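Local coordinates for protein transcriptional regulator nlh2 (Aquifex aeolicus, PDB 4G3V) that probably activates sigma-54-dependent transcription under the control of its GAF domain, which is captured here in an inactive state, at residues 6-11 with 142-147. Sequence-based numbering, arbitrary orientation.
Sequences LKEINV and LENFYQ
Glu8 alone carries the contact for 6-11, reaching from helix 4-19 to Asn144 and Phe145 on helix 139-162. The backbones stay well apart, with 8.6 Å between Glu8 CA and Phe145 CA, and the Glu8 side chain bridges the space, its carboxylate at the far end. Glu8 CG lies anti to the carbonyl carbon (chi1 -71°), and the chain is extended beyond CG, which carries the carboxylate across to the second helix. Asn144 ND2 comes to 3.3 Å from Glu8 OE2 and 3.6 Å from Glu8 OE1. The amide and carboxylate planes are only 27° apart, but the angle is too poor for a hydrogen bond, leaving a loose polar approach. Glu8 OE2 also meets Phe145 CD1 at 4.0 Å, its carboxylate plane turned 64° from the ring. In this GAF domain helix 139-162 packs on the antiparallel sheet, with helix 4-19 outside it; Phe145 runs inward to Ile116 of strand 113-122 and stacks edge-to-face with Phe136. Glu8 OE1 accepts a weak hydrogen bond from Gln147 NE2 of the second subunit, which places this buried carboxylate at the subunit interface. An alanine here would remove the carboxylate, which would probably leave Gln147 of the second subunit without this acceptor and open a gap beside Asn144 and Phe145. One residue on, Ile9 packs against Tyr146 of the second subunit, while Asn10 and Val11 turn to Tyr39 of helix 25-40.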
loop_
_atom_site.group_PDB
_atom_site.type_symbol
_atom_site.label_atom_id
_atom_site.label_comp_id
_atom_site.label_asym_id
_atom_site.label_seq_id
_atom_site.Cartn_x
_atom_site.Cartn_y
_atom_site.Cartn_z
ATOM N N LEU A 6 -8.949 -0.135 11.095
ATOM C CA LEU A 6 -9.211 -1.529 10.766
ATOM C C LEU A 6 -9.862 -1.665 9.400
ATOM O O LEU A 6 -9.487 -2.544 8.637
ATOM C CB LEU A 6 -10.092 -2.183 11.824
ATOM C CG LEU A 6 -9.396 -3.292 12.612
ATOM C CD1 LEU A 6 -9.011 -4.453 11.689
ATOM C CD2 LEU A 6 -8.180 -2.740 13.350
ATOM N N LYS A 7 -10.832 -0.807 9.091
ATOM C CA LYS A 7 -11.456 -0.821 7.766
ATOM C C LYS A 7 -10.460 -0.467 6.667
ATOM O O LYS A 7 -10.541 -0.998 5.561
ATOM C CB LYS A 7 -12.640 0.142 7.692
ATOM C CG LYS A 7 -13.872 -0.309 8.449
ATOM C CD LYS A 7 -14.982 0.713 8.282
ATOM C CE LYS A 7 -16.185 0.408 9.158
ATOM N NZ LYS A 7 -17.203 1.501 9.089
ATOM N N GLU A 8 -9.525 0.426 6.963
ATOM C CA GLU A 8 -8.493 0.795 5.995
ATOM C C GLU A 8 -7.557 -0.368 5.706
ATOM O O GLU A 8 -7.179 -0.620 4.552
ATOM C CB GLU A 8 -7.700 2.000 6.509
ATOM C CG GLU A 8 -8.512 3.280 6.482
ATOM C CD GLU A 8 -7.839 4.449 7.187
ATOM O OE1 GLU A 8 -6.808 4.249 7.878
ATOM O OE2 GLU A 8 -8.360 5.576 7.050
ATOM N N ILE A 9 -7.193 -1.091 6.754
ATOM C CA ILE A 9 -6.343 -2.262 6.588
ATOM C C ILE A 9 -7.072 -3.302 5.747
ATOM O O ILE A 9 -6.519 -3.858 4.772
ATOM C CB ILE A 9 -5.959 -2.840 7.959
ATOM C CG1 ILE A 9 -4.940 -1.905 8.635
ATOM C CG2 ILE A 9 -5.388 -4.239 7.812
ATOM C CD1 ILE A 9 -4.768 -2.134 10.134
ATOM N N ASN A 10 -8.330 -3.549 6.102
ATOM C CA ASN A 10 -9.125 -4.535 5.378
ATOM C C ASN A 10 -9.377 -4.159 3.916
ATOM O O ASN A 10 -9.368 -5.031 3.033
ATOM C CB ASN A 10 -10.438 -4.819 6.127
ATOM C CG ASN A 10 -10.205 -5.589 7.428
ATOM O OD1 ASN A 10 -9.221 -6.324 7.551
ATOM N ND2 ASN A 10 -11.105 -5.424 8.402
ATOM N N VAL A 11 -9.610 -2.887 3.633
ATOM C CA VAL A 11 -9.858 -2.499 2.239
ATOM C C VAL A 11 -8.593 -2.629 1.394
ATOM O O VAL A 11 -8.655 -2.988 0.217
ATOM C CB VAL A 11 -10.504 -1.090 2.090
ATOM C CG1 VAL A 11 -9.481 -0.002 2.162
ATOM C CG2 VAL A 11 -11.258 -0.999 0.756
ATOM N N LEU A 142 -8.864 13.974 7.915
ATOM C CA LEU A 142 -8.655 14.075 6.480
ATOM C C LEU A 142 -7.220 13.675 6.138
ATOM O O LEU A 142 -6.977 12.961 5.163
ATOM C CB LEU A 142 -8.951 15.498 6.007
ATOM C CG LEU A 142 -8.659 15.808 4.540
ATOM C CD1 LEU A 142 -9.339 14.812 3.614
ATOM C CD2 LEU A 142 -9.113 17.219 4.219
ATOM N N GLU A 143 -6.271 14.123 6.954
ATOM C CA GLU A 143 -4.863 13.812 6.727
ATOM C C GLU A 143 -4.594 12.314 6.848
ATOM O O GLU A 143 -3.817 11.749 6.076
ATOM C CB GLU A 143 -3.970 14.594 7.697
ATOM C CG GLU A 143 -3.905 16.094 7.404
ATOM C CD GLU A 143 -3.042 16.860 8.407
ATOM O OE1 GLU A 143 -2.169 16.232 9.051
ATOM O OE2 GLU A 143 -3.240 18.089 8.554
ATOM N N ASN A 144 -5.243 11.666 7.806
ATOM C CA ASN A 144 -5.085 10.228 7.968
ATOM C C ASN A 144 -5.642 9.472 6.768
ATOM O O ASN A 144 -5.037 8.518 6.271
ATOM C CB ASN A 144 -5.777 9.755 9.244
ATOM C CG ASN A 144 -5.703 8.249 9.424
ATOM O OD1 ASN A 144 -4.639 7.698 9.723
ATOM N ND2 ASN A 144 -6.838 7.576 9.253
ATOM N N PHE A 145 -6.801 9.913 6.294
ATOM C CA PHE A 145 -7.462 9.258 5.183
ATOM C C PHE A 145 -6.615 9.378 3.919
ATOM O O PHE A 145 -6.548 8.448 3.100
ATOM C CB PHE A 145 -8.828 9.896 4.965
ATOM C CG PHE A 145 -9.779 9.036 4.205
ATOM C CD1 PHE A 145 -10.521 8.075 4.856
ATOM C CD2 PHE A 145 -9.946 9.200 2.851
ATOM C CE1 PHE A 145 -11.410 7.285 4.158
ATOM C CE2 PHE A 145 -10.824 8.414 2.143
ATOM C CZ PHE A 145 -11.555 7.454 2.792
ATOM N N TYR A 146 -5.944 10.514 3.768
ATOM C CA TYR A 146 -5.120 10.733 2.602
ATOM C C TYR A 146 -4.075 9.630 2.448
ATOM O O TYR A 146 -3.797 9.197 1.335
ATOM C CB TYR A 146 -4.418 12.104 2.640
ATOM C CG TYR A 146 -3.061 12.030 2.006
ATOM C CD1 TYR A 146 -2.927 11.760 0.647
ATOM C CD2 TYR A 146 -1.907 12.181 2.763
ATOM C CE1 TYR A 146 -1.674 11.653 0.056
ATOM C CE2 TYR A 146 -0.659 12.077 2.186
ATOM C CZ TYR A 146 -0.546 11.812 0.832
ATOM O OH TYR A 146 0.702 11.718 0.251
ATOM N N GLN A 147 -3.488 9.178 3.552
ATOM C CA GLN A 147 -2.418 8.177 3.476
ATOM C C GLN A 147 -2.955 6.922 2.792
ATOM O O GLN A 147 -2.289 6.308 1.943
ATOM C CB GLN A 147 -1.868 7.843 4.874
ATOM C CG GLN A 147 -0.595 6.966 4.857
ATOM C CD GLN A 147 0.072 6.807 6.237
ATOM O OE1 GLN A 147 -0.476 7.224 7.260
ATOM N NE2 GLN A 147 1.269 6.211 6.259
#